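Local coordinates for protein putative beta-glucosidase (Bifidobacterium adolescentis, PDB 5WAB) that has beta-glucosidase activity as a family 3 glycoside hydrolase and probably releases terminal arabinopyranose units from ginsenosides, at residues Y548-I553 against T573-V578; S491-Q496 against A580-Q585; A566-T571 against F620-R625; Q585-P590 against T645-T650. All coordinates share one frame; numbering follows the deposited sequence.

Contact 1: Y548-I553 against T573-V578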
loop_
_atom_site.group_PDB
_atom_site.type_symbol
_atom_site.label_atom_id
_atom_site.label_comp_id
_atom_site.label_asym_id
_atom_site.label_seq_id
_atom_site.Cartn_x
_atom_site.Cartn_y
_atom_site.Cartn_z
ATOM N N TYR A 548 15.754 -18.557 0.219
ATOM C CA TYR A 548 16.521 -19.789 0.080
ATOM C C TYR A 548 18.007 -19.536 -0.150
ATOM O O TYR A 548 18.797 -20.483 -0.080
ATOM C CB TYR A 548 15.965 -20.637 -1.071
ATOM C CG TYR A 548 14.538 -21.102 -0.863
ATOM C CD1 TYR A 548 13.965 -21.107 0.404
ATOM C CD2 TYR A 548 13.759 -21.523 -1.938
ATOM C CE1 TYR A 548 12.659 -21.517 0.596
ATOM C CE2 TYR A 548 12.450 -21.938 -1.754
ATOM C CZ TYR A 548 11.905 -21.936 -0.484
ATOM O OH TYR A 548 10.604 -22.350 -0.294
ATOM N N ALA A 549 18.412 -18.293 -0.399
ATOM C CA ALA A 549 19.803 -17.941 -0.642
ATOM C C ALA A 549 20.366 -17.142 0.525
ATOM O O ALA A 549 19.647 -16.725 1.434
ATOM C CB ALA A 549 19.941 -17.141 -1.942
ATOM N N THR A 550 21.678 -16.928 0.488
ATOM C CA THR A 550 22.364 -16.082 1.452
ATOM C C THR A 550 23.034 -14.930 0.717
ATOM O O THR A 550 23.486 -15.081 -0.422
ATOM C CB THR A 550 23.411 -16.867 2.267
ATOM O OG1 THR A 550 24.389 -17.437 1.386
ATOM C CG2 THR A 550 22.747 -17.971 3.069
ATOM N N PHE A 551 23.082 -13.772 1.372
ATOM C CA PHE A 551 23.633 -12.568 0.768
ATOM C C PHE A 551 24.562 -11.872 1.753
ATOM O O PHE A 551 24.430 -12.018 2.970
ATOM C CB PHE A 551 22.511 -11.615 0.307
ATOM C CG PHE A 551 21.600 -12.218 -0.727
ATOM C CD1 PHE A 551 20.514 -12.995 -0.345
ATOM C CD2 PHE A 551 21.840 -12.033 -2.079
ATOM C CE1 PHE A 551 19.681 -13.566 -1.288
ATOM C CE2 PHE A 551 21.006 -12.602 -3.031
ATOM C CZ PHE A 551 19.925 -13.370 -2.634
ATOM N N ALA A 552 25.505 -11.112 1.205
ATOM C CA ALA A 552 26.456 -10.343 1.991
ATOM C C ALA A 552 26.582 -8.956 1.386
ATOM O O ALA A 552 26.593 -8.805 0.161
ATOM C CB ALA A 552 27.830 -11.023 2.041
ATOM N N ILE A 553 26.672 -7.947 2.248
ATOM C CA ILE A 553 26.800 -6.557 1.833
ATOM C C ILE A 553 28.155 -6.032 2.285
ATOM O O ILE A 553 28.507 -6.141 3.467
ATOM C CB ILE A 553 25.657 -5.692 2.395
ATOM C CG1 ILE A 553 24.321 -6.154 1.819
ATOM C CG2 ILE A 553 25.885 -4.227 2.085
ATOM C CD1 ILE A 553 23.142 -5.425 2.390
ATOM N N THR A 573 26.023 -9.339 -2.649
ATOM C CA THR A 573 26.558 -10.535 -3.287
ATOM C C THR A 573 25.769 -11.758 -2.847
ATOM O O THR A 573 25.506 -11.934 -1.653
ATOM C CB THR A 573 28.038 -10.716 -2.939
ATOM O OG1 THR A 573 28.748 -9.503 -3.224
ATOM C CG2 THR A 573 28.642 -11.858 -3.743
ATOM N N ASN A 574 25.366 -12.584 -3.811
ATOM C CA ASN A 574 24.737 -13.867 -3.512
ATOM C C ASN A 574 25.837 -14.869 -3.172
ATOM O O ASN A 574 26.564 -15.328 -4.059
ATOM C CB ASN A 574 23.898 -14.342 -4.692
ATOM C CG ASN A 574 23.059 -15.564 -4.362
ATOM O OD1 ASN A 574 23.390 -16.346 -3.469
ATOM N ND2 ASN A 574 21.968 -15.738 -5.093
ATOM N N THR A 575 25.960 -15.211 -1.889
ATOM C CA THR A 575 27.015 -16.084 -1.396
ATOM C C THR A 575 26.572 -17.538 -1.268
ATOM O O THR A 575 27.165 -18.290 -0.490
ATOM C CB THR A 575 27.523 -15.581 -0.045
ATOM O OG1 THR A 575 26.442 -15.576 0.898
ATOM C CG2 THR A 575 28.084 -14.168 -0.173
ATOM N N SER A 576 25.556 -17.954 -2.013
ATOM C CA SER A 576 24.995 -19.294 -1.897
ATOM C C SER A 576 25.030 -19.993 -3.255
ATOM O O SER A 576 25.648 -19.515 -4.208
ATOM C CB SER A 576 23.574 -19.225 -1.334
ATOM O OG SER A 576 22.672 -18.722 -2.305
ATOM N N ASP A 577 24.365 -21.147 -3.332
ATOM C CA ASP A 577 24.218 -21.895 -4.575
ATOM C C ASP A 577 22.834 -21.742 -5.188
ATOM O O ASP A 577 22.503 -22.466 -6.132
ATOM C CB ASP A 577 24.503 -23.381 -4.342
ATOM C CG ASP A 577 25.901 -23.634 -3.832
ATOM O OD1 ASP A 577 26.840 -22.979 -4.333
ATOM O OD2 ASP A 577 26.060 -24.494 -2.938
ATOM N N VAL A 578 22.024 -20.820 -4.677
ATOM C CA VAL A 578 20.641 -20.661 -5.102
ATOM C C VAL A 578 20.461 -19.270 -5.692
ATOM O O VAL A 578 20.855 -18.273 -5.078
ATOM C CB VAL A 578 19.665 -20.885 -3.935
ATOM C CG1 VAL A 578 18.225 -20.685 -4.405
ATOM C CG2 VAL A 578 19.876 -22.271 -3.334
#
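At the open end of the beta hairpin made by strands 551-560 and 566-574, Ala552 and Thr573 form an antiparallel hydrogen-bonded pair. Ala552 N gives to Thr573 O at 3.0 Å, and Thr573 N returns the bond to Ala552 O. The next pair, Phe551 with Asn574, is non-hydrogen-bonded. Here the contact passes to side chains. Phe551 CE2 lies 3.8 Å from Asn574 CB, with ring and amide planes 41° apart. Beyond the strand the chain bends, and Thr575 N reaches Thr550 O from above the carbonyl plane, at 2.9 Å. The hydroxyls Thr550 OG1 and Thr575 OG1 are hydrogen-bonded at 2.8 Å, on side chains that meet at about a right angle.

The bend is an Asx turn followed by an ST turn. Asn574 holds its CG anti to the backbone N (chi1 -171°), which brings OD1 within bonding distance of Ser576. Asn574 OD1 accepts from Ser576 N at 3.1 Å and from Ser576 OG at 2.7 Å, the latter on a lone pair. Asn574 ND2 gives to Val578 O at 2.8 Å and also to Leu610 O. A leucine in place of Asn574 would probably leave Ser576 N and Val578 O without these partners and let the turn shift. Ser576 OG accepts from Val578 N and lies 3.2 Å from the Ala549 CB methyl. Tyr548 packs its CB on Val578 CG1, while its OH bonds to Val483 O.

Contact 2: S491-Q496 against A580-Q585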
loop_
_atom_site.group_PDB
_atom_site.type_symbol
_atom_site.label_atom_id
_atom_site.label_comp_id
_atom_site.label_asym_id
_atom_site.label_seq_id
_atom_site.Cartn_x
_atom_site.Cartn_y
_atom_site.Cartn_z
ATOM N N SER A 491 11.125 -13.954 -1.886
ATOM C CA SER A 491 11.916 -12.743 -1.722
ATOM C C SER A 491 11.150 -11.606 -1.048
ATOM O O SER A 491 11.610 -10.457 -1.093
ATOM C CB SER A 491 12.444 -12.279 -3.083
ATOM O OG SER A 491 11.398 -12.113 -4.034
ATOM N N GLY A 492 10.006 -11.887 -0.426
ATOM C CA GLY A 492 9.187 -10.829 0.126
ATOM C C GLY A 492 9.753 -10.293 1.428
ATOM O O GLY A 492 10.282 -11.034 2.256
ATOM N N LYS A 493 9.623 -8.983 1.601
ATOM C CA LYS A 493 9.965 -8.296 2.836
ATOM C C LYS A 493 8.709 -7.648 3.406
ATOM O O LYS A 493 7.874 -7.131 2.659
ATOM C CB LYS A 493 11.040 -7.228 2.603
ATOM C CG LYS A 493 12.328 -7.736 1.964
ATOM C CD LYS A 493 13.095 -8.692 2.865
ATOM C CE LYS A 493 14.449 -9.022 2.249
ATOM N NZ LYS A 493 15.255 -9.979 3.063
ATOM N N LEU A 494 8.587 -7.662 4.731
ATOM C CA LEU A 494 7.393 -7.125 5.368
ATOM C C LEU A 494 7.242 -5.640 5.060
ATOM O O LEU A 494 8.160 -4.846 5.289
ATOM C CB LEU A 494 7.455 -7.340 6.882
ATOM C CG LEU A 494 7.202 -8.751 7.409
ATOM C CD1 LEU A 494 7.273 -8.762 8.922
ATOM C CD2 LEU A 494 5.857 -9.269 6.933
ATOM N N ALA A 495 6.083 -5.280 4.511
ATOM C CA ALA A 495 5.654 -3.895 4.381
ATOM C C ALA A 495 4.866 -3.434 5.600
ATOM O O ALA A 495 4.368 -2.300 5.622
ATOM C CB ALA A 495 4.814 -3.720 3.116
ATOM N N GLN A 496 4.761 -4.296 6.610
ATOM C CA GLN A 496 3.974 -4.083 7.812
ATOM C C GLN A 496 4.715 -4.736 8.969
ATOM O O GLN A 496 5.277 -5.826 8.813
ATOM C CB GLN A 496 2.579 -4.699 7.642
ATOM C CG GLN A 496 1.422 -3.970 8.303
ATOM C CD GLN A 496 0.067 -4.511 7.845
ATOM O OE1 GLN A 496 -0.010 -5.347 6.943
ATOM N NE2 GLN A 496 -1.004 -4.044 8.477
ATOM N N ALA A 580 18.454 -16.119 -6.235
ATOM C CA ALA A 580 17.386 -15.476 -5.479
ATOM C C ALA A 580 17.608 -13.970 -5.480
ATOM O O ALA A 580 18.683 -13.480 -5.828
ATOM C CB ALA A 580 17.311 -16.016 -4.047
ATOM N N ALA A 581 16.573 -13.242 -5.062
ATOM C CA ALA A 581 16.601 -11.789 -5.016
ATOM C C ALA A 581 16.742 -11.295 -3.582
ATOM O O ALA A 581 16.212 -11.893 -2.641
ATOM C CB ALA A 581 15.334 -11.196 -5.639
ATOM N N GLU A 582 17.439 -10.172 -3.430
ATOM C CA GLU A 582 17.627 -9.516 -2.143
ATOM C C GLU A 582 17.211 -8.060 -2.264
ATOM O O GLU A 582 17.455 -7.421 -3.291
ATOM C CB GLU A 582 19.093 -9.615 -1.688
ATOM C CG GLU A 582 19.430 -8.901 -0.384
ATOM C CD GLU A 582 18.718 -9.488 0.816
ATOM O OE1 GLU A 582 19.305 -10.367 1.486
ATOM O OE2 GLU A 582 17.567 -9.080 1.082
ATOM N N THR A 583 16.578 -7.537 -1.222
ATOM C CA THR A 583 16.118 -6.155 -1.212
ATOM C C THR A 583 16.936 -5.375 -0.192
ATOM O O THR A 583 16.709 -5.494 1.017
ATOM C CB THR A 583 14.626 -6.076 -0.901
ATOM O OG1 THR A 583 13.898 -6.760 -1.926
ATOM C CG2 THR A 583 14.172 -4.621 -0.847
ATOM N N VAL A 584 17.868 -4.563 -0.685
ATOM C CA VAL A 584 18.702 -3.730 0.172
ATOM C C VAL A 584 17.914 -2.491 0.566
ATOM O O VAL A 584 17.228 -1.882 -0.263
ATOM C CB VAL A 584 20.011 -3.356 -0.545
ATOM C CG1 VAL A 584 20.869 -2.454 0.334
ATOM C CG2 VAL A 584 20.777 -4.612 -0.939
ATOM N N GLN A 585 18.012 -2.111 1.838
ATOM C CA GLN A 585 17.221 -1.027 2.399
ATOM C C GLN A 585 18.143 0.006 3.028
ATOM O O GLN A 585 19.140 -0.344 3.664
ATOM C CB GLN A 585 16.217 -1.564 3.441
ATOM C CG GLN A 585 15.412 -2.759 2.928
ATOM C CD GLN A 585 14.612 -3.471 4.004
ATOM O OE1 GLN A 585 14.258 -2.887 5.028
ATOM N NE2 GLN A 585 14.315 -4.744 3.767
HETATM O O HOH W 1 11.355 -7.821 -1.219
HETATM O O HOH W 2 14.249 -9.732 -1.603
#
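Segment 491-496 is an irregular loop that passes beside strand 580-585 in roughly the same direction. The two backbones draw apart along the way. The CA atoms of Ser491 and Ala581 are 5.8 Å apart, and those of Lys493 and Thr583 are 7.7 Å apart. Two waters fill the join. Water 1 bonds to Ser491 O at 2.7 Å and to Thr583 OG1 at 2.8 Å. Water 2 links the same two atoms and makes a weak third bond to Ala581 O. Beside them Ser491 CB sits 4.0 Å from Ala581 CB, while Ser491 OG bonds to Lys607 NZ.

The loop belongs to the GH3 C-terminal domain and the strand to the fibronectin type III-like domain, so this is a buried interface between domains. Its charged pair is Lys493 with Glu582. Lys493 bends at chi2 (-66°) and then runs straight, with its CG against Thr583 CB. The salt bridge from Lys493 NZ to Glu582 OE2 is 3.2 Å long and weak as a hydrogen bond. The stronger partner of NZ is Gly545 O. Glu582 starts away from the loop, but a bend at chi2 (64°) brings the carboxylate back. Glu582 OE2 also accepts from Thr583 N at 2.9 Å, through its anti lone pair. An alanine at Glu582 would probably leave the buried Lys493 ammonium without its countercharge and deprive Thr583 N of its carboxylate acceptor.

Contact 3: A566-T571 against F620-R625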
loop_
_atom_site.group_PDB
_atom_site.type_symbol
_atom_site.label_atom_id
_atom_site.label_comp_id
_atom_site.label_asym_id
_atom_site.label_seq_id
_atom_site.Cartn_x
_atom_site.Cartn_y
_atom_site.Cartn_z
ATOM N N ALA A 566 23.446 13.563 0.126
ATOM C CA ALA A 566 24.442 12.514 0.227
ATOM C C ALA A 566 24.150 11.452 -0.823
ATOM O O ALA A 566 23.086 11.435 -1.447
ATOM C CB ALA A 566 24.465 11.902 1.632
ATOM N N HIS A 567 25.112 10.552 -1.007
ATOM C CA HIS A 567 25.001 9.493 -1.997
ATOM C C HIS A 567 25.542 8.205 -1.403
ATOM O O HIS A 567 26.611 8.197 -0.786
ATOM C CB HIS A 567 25.761 9.853 -3.280
ATOM C CG HIS A 567 25.671 8.809 -4.345
ATOM N ND1 HIS A 567 26.718 7.963 -4.644
ATOM C CD2 HIS A 567 24.656 8.460 -5.169
ATOM C CE1 HIS A 567 26.354 7.143 -5.614
ATOM N NE2 HIS A 567 25.107 7.423 -5.951
ATOM N N VAL A 568 24.828 7.108 -1.625
ATOM C CA VAL A 568 25.153 5.824 -1.018
ATOM C C VAL A 568 25.612 4.861 -2.095
ATOM O O VAL A 568 24.995 4.762 -3.160
ATOM C CB VAL A 568 23.954 5.233 -0.265
ATOM C CG1 VAL A 568 24.394 3.999 0.501
ATOM C CG2 VAL A 568 23.392 6.262 0.674
ATOM N N THR A 569 26.681 4.133 -1.810
ATOM C CA THR A 569 27.183 3.131 -2.732
ATOM C C THR A 569 27.436 1.857 -1.945
ATOM O O THR A 569 28.034 1.917 -0.867
ATOM C CB THR A 569 28.459 3.666 -3.376
ATOM O OG1 THR A 569 28.202 5.017 -3.781
ATOM C CG2 THR A 569 28.897 2.821 -4.617
ATOM N N ALA A 570 26.972 0.716 -2.461
ATOM C CA ALA A 570 27.133 -0.560 -1.774
ATOM C C ALA A 570 27.147 -1.711 -2.775
ATOM O O ALA A 570 26.605 -1.605 -3.877
ATOM C CB ALA A 570 26.019 -0.771 -0.751
ATOM N N THR A 571 27.743 -2.831 -2.356
ATOM C CA THR A 571 27.773 -4.062 -3.142
ATOM C C THR A 571 27.037 -5.164 -2.392
ATOM O O THR A 571 27.309 -5.406 -1.210
ATOM C CB THR A 571 29.203 -4.539 -3.411
ATOM O OG1 THR A 571 29.923 -3.550 -4.153
ATOM C CG2 THR A 571 29.171 -5.842 -4.219
ATOM N N PHE A 620 22.248 4.674 -4.079
ATOM C CA PHE A 620 21.071 5.357 -3.563
ATOM C C PHE A 620 21.355 6.850 -3.516
ATOM O O PHE A 620 22.388 7.270 -2.989
ATOM C CB PHE A 620 20.704 4.860 -2.156
ATOM C CG PHE A 620 20.491 3.365 -2.055
ATOM C CD1 PHE A 620 19.225 2.816 -2.194
ATOM C CD2 PHE A 620 21.554 2.516 -1.790
ATOM C CE1 PHE A 620 19.030 1.448 -2.088
ATOM C CE2 PHE A 620 21.363 1.150 -1.680
ATOM C CZ PHE A 620 20.100 0.617 -1.827
ATOM N N ASP A 621 20.448 7.645 -4.080
ATOM C CA ASP A 621 20.477 9.091 -3.920
ATOM C C ASP A 621 19.648 9.466 -2.697
ATOM O O ASP A 621 18.523 8.986 -2.531
ATOM C CB ASP A 621 19.925 9.785 -5.166
ATOM C CG ASP A 621 20.944 9.879 -6.290
ATOM O OD1 ASP A 621 22.161 9.885 -6.004
ATOM O OD2 ASP A 621 20.525 9.952 -7.464
ATOM N N LEU A 622 20.203 10.321 -1.844
ATOM C CA LEU A 622 19.515 10.820 -0.655
ATOM C C LEU A 622 19.392 12.331 -0.798
ATOM O O LEU A 622 20.344 13.063 -0.514
ATOM C CB LEU A 622 20.267 10.439 0.618
ATOM C CG LEU A 622 20.336 8.949 0.960
ATOM C CD1 LEU A 622 21.145 8.699 2.235
ATOM C CD2 LEU A 622 18.927 8.382 1.096
ATOM N N ASP A 623 18.231 12.801 -1.248
ATOM C CA ASP A 623 18.041 14.231 -1.431
ATOM C C ASP A 623 17.832 14.906 -0.076
ATOM O O ASP A 623 17.896 14.272 0.983
ATOM C CB ASP A 623 16.865 14.504 -2.369
ATOM C CG ASP A 623 15.550 13.906 -1.868
ATOM O OD1 ASP A 623 15.454 13.516 -0.686
ATOM O OD2 ASP A 623 14.598 13.828 -2.671
ATOM N N GLU A 624 17.562 16.211 -0.110
ATOM C CA GLU A 624 17.368 16.949 1.133
ATOM C C GLU A 624 16.176 16.418 1.926
ATOM O O GLU A 624 16.185 16.469 3.161
ATOM C CB GLU A 624 17.206 18.436 0.837
ATOM C CG GLU A 624 18.438 19.064 0.214
ATOM C CD GLU A 624 18.285 20.561 0.016
ATOM O OE1 GLU A 624 17.173 21.084 0.256
ATOM O OE2 GLU A 624 19.274 21.215 -0.382
ATOM N N ARG A 625 15.137 15.932 1.241
ATOM C CA ARG A 625 13.977 15.379 1.930
ATOM C C ARG A 625 14.291 14.085 2.679
ATOM O O ARG A 625 13.528 13.699 3.571
ATOM C CB ARG A 625 12.837 15.151 0.940
ATOM C CG ARG A 625 12.070 16.421 0.561
ATOM C CD ARG A 625 11.161 16.880 1.702
ATOM N NE ARG A 625 10.158 15.867 2.027
ATOM C CZ ARG A 625 8.981 15.752 1.423
ATOM N NH1 ARG A 625 8.639 16.602 0.458
ATOM N NH2 ARG A 625 8.144 14.786 1.785
#
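Val568 N gives a nearly straight hydrogen bond to Phe620 O, 2.8 Å long with 167° at the hydrogen. The same carbonyl oxygen also receives a CA-H contact from His567. These residues join strands 566-574 and 615-622 in the three-stranded antiparallel sheet of the fibronectin type III-like domain. Strand 566-574 is the middle strand, and its other edge pairs with 551-560. Phe620 N returns a bond to Val568 O at 2.9 Å. At the next hydrogen-bonded pair, two residues along, Ala566 N gives to Leu622 O and Leu622 N gives to Ala566 O. The two strands run nearly antiparallel.

Ala566, Val568, Phe620 and Leu622 point to one face of the sheet. Val568 CB lies at the edge of the Phe620 ring, near its plane, and 3.8 Å from Phe620 CB. Val568 CG2, set anti to its own carbonyl carbon, meets Leu622 CD1 at 3.7 Å. This face is buried, with Val646 and Val648 of the second sheet packed on Val568.

His567 and Asp621 lie on the other face, which is more exposed. They are a non-hydrogen-bonded pair in the strand register. With CG anti to the backbone N (chi1 -179°), the His567 imidazole comes round to Asp621, its CD2 foremost. As modelled, the ring and carboxylate planes stand 53° apart, and Asp621 OD1 lies in the plane of the imidazole, at its edge, 3.0 Å from His567 CD2.

Contact 4: Q585-P590 against T645-T650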
loop_
_atom_site.group_PDB
_atom_site.type_symbol
_atom_site.label_atom_id
_atom_site.label_comp_id
_atom_site.label_asym_id
_atom_site.label_seq_id
_atom_site.Cartn_x
_atom_site.Cartn_y
_atom_site.Cartn_z
ATOM N N GLN A 585 18.012 -2.111 1.838
ATOM C CA GLN A 585 17.221 -1.027 2.399
ATOM C C GLN A 585 18.143 0.006 3.028
ATOM O O GLN A 585 19.140 -0.344 3.664
ATOM C CB GLN A 585 16.217 -1.564 3.441
ATOM C CG GLN A 585 15.412 -2.759 2.928
ATOM C CD GLN A 585 14.612 -3.471 4.004
ATOM O OE1 GLN A 585 14.258 -2.887 5.028
ATOM N NE2 GLN A 585 14.315 -4.744 3.767
ATOM N N VAL A 586 17.806 1.279 2.842
ATOM C CA VAL A 586 18.581 2.392 3.375
ATOM C C VAL A 586 17.697 3.164 4.342
ATOM O O VAL A 586 16.579 3.559 3.988
ATOM C CB VAL A 586 19.107 3.317 2.261
ATOM C CG1 VAL A 586 19.786 4.543 2.864
ATOM C CG2 VAL A 586 20.063 2.565 1.351
ATOM N N TYR A 587 18.187 3.352 5.565
ATOM C CA TYR A 587 17.516 4.139 6.587
ATOM C C TYR A 587 18.375 5.340 6.955
ATOM O O TYR A 587 19.602 5.300 6.844
ATOM C CB TYR A 587 17.233 3.290 7.838
ATOM C CG TYR A 587 16.290 2.134 7.592
ATOM C CD1 TYR A 587 16.741 0.948 7.033
ATOM C CD2 TYR A 587 14.950 2.225 7.937
ATOM C CE1 TYR A 587 15.883 -0.103 6.806
ATOM C CE2 TYR A 587 14.087 1.179 7.714
ATOM C CZ TYR A 587 14.558 0.017 7.147
ATOM O OH TYR A 587 13.692 -1.026 6.926
ATOM N N VAL A 588 17.727 6.422 7.376
ATOM C CA VAL A 588 18.427 7.608 7.853
ATOM C C VAL A 588 18.159 7.738 9.344
ATOM O O VAL A 588 17.002 7.858 9.764
ATOM C CB VAL A 588 18.000 8.876 7.098
ATOM C CG1 VAL A 588 18.507 10.116 7.820
ATOM C CG2 VAL A 588 18.533 8.839 5.671
ATOM N N ALA A 589 19.229 7.716 10.139
ATOM C CA ALA A 589 19.130 7.832 11.592
ATOM C C ALA A 589 19.655 9.196 12.013
ATOM O O ALA A 589 20.877 9.390 12.113
ATOM C CB ALA A 589 19.911 6.715 12.291
ATOM N N PRO A 590 18.785 10.164 12.273
ATOM C CA PRO A 590 19.245 11.516 12.587
ATOM C C PRO A 590 19.650 11.652 14.043
ATOM O O PRO A 590 19.199 10.914 14.922
ATOM C CB PRO A 590 18.019 12.380 12.277
ATOM C CG PRO A 590 16.871 11.469 12.580
ATOM C CD PRO A 590 17.316 10.081 12.203
ATOM N N THR A 645 23.123 9.487 10.453
ATOM C CA THR A 645 23.658 8.153 10.224
ATOM C C THR A 645 22.876 7.492 9.098
ATOM O O THR A 645 21.644 7.403 9.157
ATOM C CB THR A 645 23.585 7.299 11.490
ATOM O OG1 THR A 645 24.466 7.831 12.488
ATOM C CG2 THR A 645 24.002 5.877 11.175
ATOM N N VAL A 646 23.587 7.066 8.059
ATOM C CA VAL A 646 23.000 6.309 6.962
ATOM C C VAL A 646 23.215 4.831 7.253
ATOM O O VAL A 646 24.355 4.388 7.440
ATOM C CB VAL A 646 23.613 6.705 5.612
ATOM C CG1 VAL A 646 22.998 5.884 4.500
ATOM C CG2 VAL A 646 23.406 8.186 5.358
ATOM N N GLU A 647 22.122 4.075 7.327
ATOM C CA GLU A 647 22.160 2.648 7.604
ATOM C C GLU A 647 21.822 1.871 6.340
ATOM O O GLU A 647 20.867 2.205 5.631
ATOM C CB GLU A 647 21.181 2.278 8.721
ATOM C CG GLU A 647 21.434 3.018 10.027
ATOM C CD GLU A 647 20.304 2.851 11.026
ATOM O OE1 GLU A 647 19.186 2.483 10.604
ATOM O OE2 GLU A 647 20.530 3.105 12.231
ATOM N N VAL A 648 22.592 0.822 6.070
ATOM C CA VAL A 648 22.382 -0.041 4.915
ATOM C C VAL A 648 22.189 -1.460 5.423
ATOM O O VAL A 648 22.983 -1.947 6.236
ATOM C CB VAL A 648 23.558 0.035 3.923
ATOM C CG1 VAL A 648 23.283 -0.832 2.706
ATOM C CG2 VAL A 648 23.815 1.474 3.515
ATOM N N GLY A 649 21.134 -2.111 4.965
ATOM C CA GLY A 649 20.856 -3.453 5.421
ATOM C C GLY A 649 19.771 -4.117 4.609
ATOM O O GLY A 649 19.433 -3.680 3.507
ATOM N N THR A 650 19.239 -5.203 5.167
ATOM C CA THR A 650 18.188 -5.971 4.512
ATOM C C THR A 650 16.912 -6.004 5.340
ATOM O O THR A 650 15.987 -6.758 5.013
ATOM C CB THR A 650 18.681 -7.389 4.220
ATOM O OG1 THR A 650 19.145 -7.991 5.430
ATOM C CG2 THR A 650 19.829 -7.335 3.228
#
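Ala589 and Thr645 meet in a hydrogen-bonded antiparallel pair. Ala589 N gives to Thr645 O at 2.6 Å, with 176° at the hydrogen. Thr645 N returns a bond to Ala589 O from above the carbonyl plane. Tyr587 and Glu647 pair in the same way, Glu647 N giving to Tyr587 O at 2.8 Å. Gln585 and Gly649 form the third such pair, with Gln585 N to Gly649 O at 2.7 Å. Six backbone bonds thus join the strands.

Side chains on the face of Tyr587 and Glu647 add to this. Glu647 runs extended beyond CG, which carries its carboxylate across to Tyr587 CB and Ala589 CB. Glu647 OE1 lies 3.5 Å from Tyr587 CB, and Glu647 OE2 lies 3.7 Å from Ala589 CB. The Tyr587 ring and Glu647 carboxylate planes are 58° apart. Val586 and Val646 occupy the other face, with their CG1 methyls 3.8 Å apart.

A second shell fixes the polar ends. His600 ND1 bonds to Glu647 OE1, and the His600 ring stacks on Tyr587. Tyr587 OH gives to Gln585 OE1 at 2.7 Å, nearly in line with the C=O bond. Gln585 NE2 bonds to Gly543 O, which leaves both ends of that amide held.

Strand 580-590 lies between strands 601-610 and 642-648 in the four-stranded antiparallel sheet, and strand 654-663 lies beyond 642-648. Val646 and Val648 reach strand 551-560 of the facing sheet, packing on Val558 and Val556.

Overall arrangement
Contacts 3 and 4 are buried and lie in the two facing sheets of the fibronectin type III-like sandwich. Their centres are about 10 Å apart, and Val568, Phe620 and Leu622 meet Val586, Val646 and Val648 between the sheets. Contacts 1 and 3 share strand 566-574; contacts 2 and 4 share strand 580-590 and Gln585. Contact 1 is a surface contact, where the hairpin end gives way to polar turns. Contact 2 is buried at the junction with the C-terminal GH3 domain, and uses waters and a salt bridge rather than strand pairing. Contact 1 still touches contact 2, since Phe551 packs on Ala580 and Glu582.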